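Putative type VI secretion protein (Escherichia coli, PDB 4HH5) probably couples ATP binding and hydrolysis to chaperone-type remodelling in type VI secretion, as a ClpV-type relative of ClpA and ClpB, here represented by its N-terminal domain. Local coordinates at residues 100-103 against 104-107. Residues are numbered along the deposited sequence; the frame is centred on the assembly and turned at random.
Sequences QAWM and VASL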
# COMPACT_ATOMS: atom_id res chain seq x y z
N GLN A 100 7.35 -1.19 8.23
CA GLN A 100 8.49 -1.40 7.34
C GLN A 100 8.60 -0.33 6.26
O GLN A 100 9.71 0.09 5.93
CB GLN A 100 8.49 -2.80 6.76
CG GLN A 100 8.94 -3.81 7.83
CD GLN A 100 9.00 -5.24 7.36
OE1 GLN A 100 8.30 -5.64 6.43
NE2 GLN A 100 9.84 -6.03 8.01
N ALA A 101 7.45 0.15 5.75
CA ALA A 101 7.41 1.22 4.75
C ALA A 101 7.93 2.51 5.36
O ALA A 101 8.65 3.25 4.69
CB ALA A 101 6.00 1.41 4.22
N TRP A 102 7.59 2.78 6.64
CA TRP A 102 8.10 3.96 7.34
C TRP A 102 9.61 3.85 7.51
O TRP A 102 10.33 4.84 7.34
CB TRP A 102 7.42 4.15 8.71
CG TRP A 102 8.11 5.17 9.59
CD1 TRP A 102 8.59 4.96 10.85
CD2 TRP A 102 8.46 6.52 9.24
NE1 TRP A 102 9.19 6.11 11.32
CE2 TRP A 102 9.14 7.07 10.35
CE3 TRP A 102 8.29 7.31 8.09
CZ2 TRP A 102 9.63 8.39 10.35
CZ3 TRP A 102 8.78 8.61 8.08
CH2 TRP A 102 9.43 9.14 9.20
N MET A 103 10.10 2.65 7.84
CA MET A 103 11.52 2.42 8.02
C MET A 103 12.28 2.62 6.70
O MET A 103 13.33 3.27 6.72
CB MET A 103 11.79 1.10 8.73
CG MET A 103 11.29 1.16 10.19
SD MET A 103 11.61 -0.27 11.22
CE MET A 103 10.54 -1.43 10.50
N VAL A 104 11.67 2.19 5.57
CA VAL A 104 12.21 2.40 4.21
C VAL A 104 12.30 3.92 3.92
O VAL A 104 13.37 4.41 3.52
CB VAL A 104 11.39 1.64 3.12
CG1 VAL A 104 11.71 2.13 1.71
CG2 VAL A 104 11.60 0.13 3.22
N ALA A 105 11.19 4.65 4.16
CA ALA A 105 11.08 6.10 3.95
C ALA A 105 12.05 6.88 4.83
O ALA A 105 12.76 7.76 4.33
CB ALA A 105 9.65 6.57 4.21
N SER A 106 12.09 6.56 6.14
CA SER A 106 12.96 7.26 7.09
C SER A 106 14.44 7.06 6.81
O SER A 106 15.21 8.01 6.97
CB SER A 106 12.59 6.95 8.53
OG SER A 106 12.62 5.56 8.79
N LEU A 107 14.84 5.87 6.29
CA LEU A 107 16.23 5.60 5.89
C LEU A 107 16.64 6.41 4.65
O LEU A 107 17.83 6.61 4.42
CB LEU A 107 16.47 4.09 5.68
CG LEU A 107 16.71 3.26 6.93
CD1 LEU A 107 16.46 1.78 6.65
CD2 LEU A 107 18.13 3.44 7.46
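On helix 92-107, residues 100-103 and 104-107 are joined by four successive i to i+4 hydrogen bonds, from Gln100 O with Val104 N to Met103 O with Leu107 N (3.0 Å). In this α-helical ladder of the mainly helical Clp N-terminal domain, i to i+3 and i to i+4 spacing brings Ala105 and Ser106 to the side where the Trp102 ring lies. Trp102 has CG anti to its own N (chi1 167°), which swings the indole along the helix toward the following turn. There Ser106 CB sits over one face of the six-membered ring, 3.8 Å from its centroid and 13° off the normal, a CH-pi contact. Ala105 CB meets the same ring more obliquely, at 4.2 Å from Trp102 CE3. Outside these segments, Arg14 makes a cation-pi contact with the indole, Ala101 and Ala105 pack against helix 115-124, and Gln100 OE1 accepts a hydrogen bond from Asn125 ND2. The Ser106 hydroxyl turns back to the helix backbone: OG lies between its own N and carbonyl carbon, and its single proton has two candidate acceptors, Trp102 O at 2.8 Å and Met103 O at 3.2 Å. Whichever is used, Trp102 O already accepts the nearly straight hydrogen bond from Ser106 N, 2.7 Å long with an N-H...O angle of 165°.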